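Local coordinates for argininosuccinate lyase (Chelativorans sp., PDB 6RXA), which is an EDDS lyase, a C-N lyase of the aspartase/fumarase superfamily that probably also cleaves argininosuccinate to fumarate and arginine, at residues S111-A116 / A200-G205; S228-A233 / I316-S321. The protein carries 2 engineered substitutions. All coordinates share one frame; numbering follows the deposited sequence.

How the interactions relate
Interaction 1 supplies Ser111, Arg112 and Asn113 to the pocket that binds succinate or fumarate; interaction 2 adjoins it, the centres about 10 Å apart. They meet at helix 228-233, where Ser228 OG lies 2.8 Å from Thr203 O, a probable hydrogen bond, and Ala200 CB packs on Ser228 O at 3.3 Å. They meet again at the engineered Met320: in one of its two conformers CE comes to about 3.4 Å from Asn113 OD1, an approach to be read as tentative, and the side chain lies within about 4 Å of a bound formate. Both contacts also touch the second subunit.

Interaction 1 of 2, residues S111-A116 / A200-G205; sequences SRNDLA and AAATAG. With FMT (formic acid), chain B; FMT (formic acid), chain D; FMT (formic acid), chain C.
The carboxamide of Asn113 meets Ala202 in its own plane: ND2 donates to Ala202 O at 3.0 Å, only 5° out of the amide plane, and the bond lands on a carbonyl lone pair. The other partner of ND2 is a formate (chain C), whose O2 is 2.9 Å away. The guanidinium of Arg112 likewise works at its edge, where NH2, and more weakly NE, donate to O2 of one formate (chain B) and NH1 and NH2 share O1 of another (chain D). Such anion-holding groups at a subunit junction belong to the aspartase/fumarase fold, whose active sites draw on three subunits; Lys286 and Asn288 of the third subunit and Thr158 of the second also bind formate here. With an alanine in place of Asn113, Ala202 O would probably lose its donor and the chain C formate one of its grips. Ser111 and Asp114 form a capping box at the start of helix 112-147: Ser111 OG accepts from Asn113 N at 2.9 Å, and Asp114 OD1 receives Ser111 N at 3.0 Å on its syn side. With CG between backbone N and carbonyl carbon (chi1 63°), Asp114 turns OD2 towards the loop, where it takes a weak bond from Ala201 N at 2.9 Å and another from Gly199 N. Ser111 CB rests on Ala201 C, 3.3 Å away.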
loop_
_atom_site.group_PDB
_atom_site.type_symbol
_atom_site.label_atom_id
_atom_site.label_comp_id
_atom_site.label_asym_id
_atom_site.label_seq_id
_atom_site.Cartn_x
_atom_site.Cartn_y
_atom_site.Cartn_z
ATOM N N SER A 111 12.782 7.301 -30.560
ATOM C CA SER A 111 12.054 8.263 -29.753
ATOM C C SER A 111 12.696 8.325 -28.381
ATOM O O SER A 111 13.414 7.410 -27.969
ATOM C CB SER A 111 10.588 7.804 -29.628
ATOM O OG SER A 111 9.826 8.523 -28.671
ATOM N N ARG A 112 12.387 9.384 -27.634
ATOM C CA ARG A 112 12.677 9.322 -26.207
ATOM C C ARG A 112 11.935 8.170 -25.526
ATOM O O ARG A 112 12.388 7.682 -24.482
ATOM C CB ARG A 112 12.343 10.646 -25.513
ATOM C CG ARG A 112 13.352 11.762 -25.814
ATOM C CD ARG A 112 13.020 13.054 -25.062
ATOM N NE ARG A 112 11.702 13.577 -25.430
ATOM C CZ ARG A 112 11.154 14.677 -24.922
ATOM N NH1 ARG A 112 11.797 15.386 -24.014
ATOM N NH2 ARG A 112 9.949 15.062 -25.320
ATOM N N ASN A 113 10.814 7.707 -26.097
ATOM C CA ASN A 113 9.990 6.713 -25.419
ATOM C C ASN A 113 10.656 5.344 -25.392
ATOM O O ASN A 113 10.689 4.693 -24.339
ATOM C CB ASN A 113 8.603 6.624 -26.064
ATOM C CG ASN A 113 7.826 7.924 -25.959
ATOM O OD1 ASN A 113 8.168 8.813 -25.173
ATOM N ND2 ASN A 113 6.773 8.044 -26.757
ATOM N N ASP A 114 11.157 4.862 -26.543
ATOM C CA ASP A 114 11.841 3.566 -26.531
ATOM C C ASP A 114 13.227 3.669 -25.907
ATOM O O ASP A 114 13.656 2.740 -25.210
ATOM C CB ASP A 114 11.788 2.851 -27.886
ATOM C CG ASP A 114 12.488 3.566 -29.012
ATOM O OD1 ASP A 114 12.688 4.796 -28.967
ATOM O OD2 ASP A 114 12.795 2.853 -30.007
ATOM N N LEU A 115 13.905 4.804 -26.093
ATOM C CA LEU A 115 15.168 5.056 -25.406
ATOM C C LEU A 115 14.997 4.954 -23.894
ATOM O O LEU A 115 15.777 4.273 -23.211
ATOM C CB LEU A 115 15.691 6.451 -25.778
ATOM C CG LEU A 115 16.844 6.997 -24.930
ATOM C CD1 LEU A 115 18.117 6.199 -25.173
ATOM C CD2 LEU A 115 17.084 8.472 -25.233
ATOM N N ALA A 116 13.989 5.639 -23.354
ATOM C CA ALA A 116 13.774 5.653 -21.910
ATOM C C ALA A 116 13.480 4.256 -21.387
ATOM O O ALA A 116 14.038 3.839 -20.369
ATOM C CB ALA A 116 12.638 6.613 -21.552
ATOM N N ALA A 200 10.609 0.241 -31.218
ATOM C CA ALA A 200 9.237 0.692 -31.044
ATOM C C ALA A 200 9.087 2.175 -31.351
ATOM O O ALA A 200 7.975 2.638 -31.633
ATOM C CB ALA A 200 8.791 0.433 -29.605
ATOM N N ALA A 201 10.182 2.928 -31.305
ATOM C CA ALA A 201 10.162 4.375 -31.545
ATOM C C ALA A 201 9.122 5.009 -30.618
ATOM O O ALA A 201 9.178 4.778 -29.404
ATOM C CB ALA A 201 10.027 4.677 -33.031
ATOM N N ALA A 202 8.177 5.803 -31.137
ATOM C CA ALA A 202 7.233 6.495 -30.271
ATOM C C ALA A 202 6.277 5.535 -29.584
ATOM O O ALA A 202 5.850 5.794 -28.451
ATOM C CB ALA A 202 6.431 7.503 -31.091
ATOM N N THR A 203 5.933 4.433 -30.256
ATOM C CA THR A 203 4.907 3.488 -29.832
ATOM C C THR A 203 4.403 2.642 -31.004
ATOM O O THR A 203 3.654 1.690 -30.789
ATOM C CB THR A 203 3.695 4.201 -29.219
ATOM O OG1 THR A 203 2.739 3.225 -28.770
ATOM C CG2 THR A 203 3.035 5.133 -30.249
ATOM N N ALA A 204 4.769 2.986 -32.243
ATOM C CA ALA A 204 4.221 2.323 -33.425
ATOM C C ALA A 204 5.301 1.863 -34.398
ATOM O O ALA A 204 5.003 1.574 -35.558
ATOM C CB ALA A 204 3.215 3.230 -34.149
ATOM N N GLY A 205 6.554 1.778 -33.963
ATOM C CA GLY A 205 7.602 1.459 -34.902
ATOM C C GLY A 205 7.902 2.624 -35.829
ATOM O O GLY A 205 7.693 3.794 -35.493
HETATM C C FMT B . 8.913 11.336 -27.460
HETATM O O1 FMT B . 8.476 11.031 -28.561
HETATM O O2 FMT B . 8.922 12.506 -27.094
HETATM C C FMT D . 9.721 17.692 -22.053
HETATM O O1 FMT D . 10.008 17.441 -23.227
HETATM O O2 FMT D . 10.141 17.011 -21.115
HETATM C C FMT C . 5.385 11.450 -26.865
HETATM O O1 FMT C . 4.676 12.352 -27.339
HETATM O O2 FMT C . 4.983 10.284 -26.705
#

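Interaction 2 of 2, residues S228-A233 / I316-S321; sequences SIEGVA and IEYQMS. Engineered in segment 316-321: Met320 (natural residue Tyr).
Tyr318 overlaps the methyl group of Ala233, with ring atom CD2 lying 3.9 Å from Ala233 CB. The tyrosine is the centre of an inverse gamma turn, closed by a weak bond from Gln319 N to Glu317 O, and this tight bend belongs to the loop between helices 303-314 and 329-348 that passes along the short helix 228-233. The same methyl of Ala233 also presses on the backbone at the end of the turn, meeting Gln319 C at 3.5 Å, while Ile229 sets its CG2 branch against the carbonyl oxygen of Tyr318.

The polar end of the contact is a short hydrogen bond: Tyr318 OH donates to Glu230 OE1 at 2.5 Å, using the syn lone pair of that oxygen. Carboxylate and ring are almost coplanar, 8° apart, with OE1 in the ring plane at its edge. Glu230 gets there because CG stands anti to the backbone N (chi1 -179°) and the chain then bends at chi2 (67°), swinging the carboxylate towards the phenol. Its second oxygen is occupied as well: a water donates to Glu230 OE2 at 2.6 Å and more distantly to Tyr318 OH, and Lys181 of the second subunit forms a salt bridge with OE2. Two bonds to Tyr318 OH and charged company for the carboxylate thus probably fix the rotation of both groups inside a buried interface. Gln319 starts its side chain away from the helix, and its NE2 donates to Glu258 OE2 of the second subunit.

Next to Ala233, the engineered Met320 crosses Val232 at about a right angle. Its CB packs on Val232 CG2 at 3.9 Å, and in one of its two conformers SD lies 3.6 Å from Val232 O, a contact that may not hold in the other; that oxygen also accepts a hydrogen bond from Arg324 NH1.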
loop_
_atom_site.group_PDB
_atom_site.type_symbol
_atom_site.label_atom_id
_atom_site.label_comp_id
_atom_site.label_asym_id
_atom_site.label_seq_id
_atom_site.Cartn_x
_atom_site.Cartn_y
_atom_site.Cartn_z
ATOM N N SER A 228 5.261 -2.977 -30.543
ATOM C CA SER A 228 5.798 -1.638 -30.315
ATOM C C SER A 228 5.066 -0.892 -29.205
ATOM O O SER A 228 5.688 -0.089 -28.496
ATOM C CB SER A 228 5.760 -0.821 -31.602
ATOM O OG SER A 228 4.435 -0.707 -32.091
ATOM N N ILE A 229 3.759 -1.121 -29.033
ATOM C CA ILE A 229 3.062 -0.523 -27.899
ATOM C C ILE A 229 3.579 -1.124 -26.601
ATOM O O ILE A 229 3.893 -0.408 -25.645
ATOM C CB ILE A 229 1.534 -0.675 -28.027
ATOM C CG1 ILE A 229 1.007 0.134 -29.206
ATOM C CG2 ILE A 229 0.848 -0.259 -26.728
ATOM C CD1 ILE A 229 -0.328 -0.388 -29.699
ATOM N N GLU A 230 3.689 -2.450 -26.546
ATOM C CA GLU A 230 4.245 -3.078 -25.352
ATOM C C GLU A 230 5.655 -2.565 -25.081
ATOM O O GLU A 230 6.042 -2.419 -23.917
ATOM C CB GLU A 230 4.212 -4.600 -25.508
ATOM C CG GLU A 230 4.734 -5.397 -24.318
ATOM C CD GLU A 230 3.884 -5.288 -23.065
ATOM O OE1 GLU A 230 2.945 -4.455 -22.996
ATOM O OE2 GLU A 230 4.163 -6.058 -22.125
ATOM N N GLY A 231 6.406 -2.252 -26.136
ATOM C CA GLY A 231 7.761 -1.754 -25.955
ATOM C C GLY A 231 7.831 -0.447 -25.181
ATOM O O GLY A 231 8.776 -0.219 -24.426
ATOM N N VAL A 232 6.846 0.438 -25.372
ATOM C CA VAL A 232 6.853 1.720 -24.660
ATOM C C VAL A 232 5.885 1.794 -23.485
ATOM O O VAL A 232 6.139 2.518 -22.508
ATOM C CB VAL A 232 6.647 2.930 -25.608
ATOM C CG1 VAL A 232 7.770 2.978 -26.652
ATOM C CG2 VAL A 232 5.255 2.916 -26.255
ATOM N N ALA A 233 4.753 1.087 -23.577
ATOM C CA ALA A 233 3.748 1.078 -22.522
ATOM C C ALA A 233 4.038 0.051 -21.440
ATOM O O ALA A 233 3.579 0.220 -20.296
ATOM C CB ALA A 233 2.364 0.795 -23.121
ATOM N N ILE A 316 -3.839 4.713 -15.505
ATOM C CA ILE A 316 -3.636 5.153 -16.881
ATOM C C ILE A 316 -4.259 4.183 -17.881
ATOM O O ILE A 316 -4.979 3.256 -17.497
ATOM C CB ILE A 316 -2.132 5.380 -17.159
ATOM C CG1 ILE A 316 -1.338 4.085 -16.968
ATOM C CG2 ILE A 316 -1.600 6.481 -16.229
ATOM C CD1 ILE A 316 0.066 4.104 -17.542
ATOM N N GLU A 317 -4.018 4.417 -19.169
ATOM C CA GLU A 317 -4.387 3.517 -20.252
ATOM C C GLU A 317 -3.180 2.647 -20.618
ATOM O O GLU A 317 -2.120 2.721 -19.985
ATOM C CB GLU A 317 -4.906 4.312 -21.451
ATOM C CG GLU A 317 -6.215 5.062 -21.169
ATOM C CD GLU A 317 -6.048 6.242 -20.234
ATOM O OE1 GLU A 317 -5.153 7.085 -20.504
ATOM O OE2 GLU A 317 -6.824 6.329 -19.258
ATOM N N TYR A 318 -3.332 1.796 -21.640
ATOM C CA TYR A 318 -2.233 0.916 -22.052
ATOM C C TYR A 318 -1.393 1.658 -23.084
ATOM O O TYR A 318 -1.304 1.293 -24.259
ATOM C CB TYR A 318 -2.707 -0.458 -22.546
ATOM C CG TYR A 318 -1.651 -1.477 -22.164
ATOM C CD1 TYR A 318 -1.654 -2.063 -20.914
ATOM C CD2 TYR A 318 -0.605 -1.775 -23.011
ATOM C CE1 TYR A 318 -0.642 -2.928 -20.529
ATOM C CE2 TYR A 318 0.416 -2.646 -22.633
ATOM C CZ TYR A 318 0.387 -3.222 -21.386
ATOM O OH TYR A 318 1.403 -4.087 -21.003
ATOM N N GLN A 319 -0.778 2.735 -22.588
ATOM C CA GLN A 319 -0.061 3.705 -23.389
ATOM C C GLN A 319 1.270 4.060 -22.742
ATOM O O GLN A 319 1.469 3.879 -21.538
ATOM C CB GLN A 319 -0.828 5.043 -23.407
ATOM C CG GLN A 319 -2.139 5.024 -24.128
ATOM C CD GLN A 319 -2.909 6.324 -23.983
ATOM O OE1 GLN A 319 -2.350 7.369 -23.622
ATOM N NE2 GLN A 319 -4.215 6.267 -24.249
ATOM N N MET A 320 2.175 4.599 -23.548
ATOM C CA MET A 320 3.269 5.389 -23.000
ATOM C C MET A 320 2.678 6.532 -22.185
ATOM O O MET A 320 1.758 7.219 -22.639
ATOM C CB MET A 320 4.088 5.957 -24.149
ATOM C CG MET A 320 5.129 6.958 -23.731
ATOM S SD MET A 320 6.482 6.106 -22.942
ATOM C CE MET A 320 7.362 7.482 -22.194
ATOM N N SER A 321 3.213 6.738 -20.988
ATOM C CA SER A 321 2.722 7.752 -20.075
ATOM C C SER A 321 3.880 8.250 -19.230
ATOM O O SER A 321 4.660 7.450 -18.713
ATOM C CB SER A 321 1.666 7.147 -19.145
ATOM O OG SER A 321 1.320 8.025 -18.088
HETATM O O HOH W 1 3.641 -5.831 -19.582
#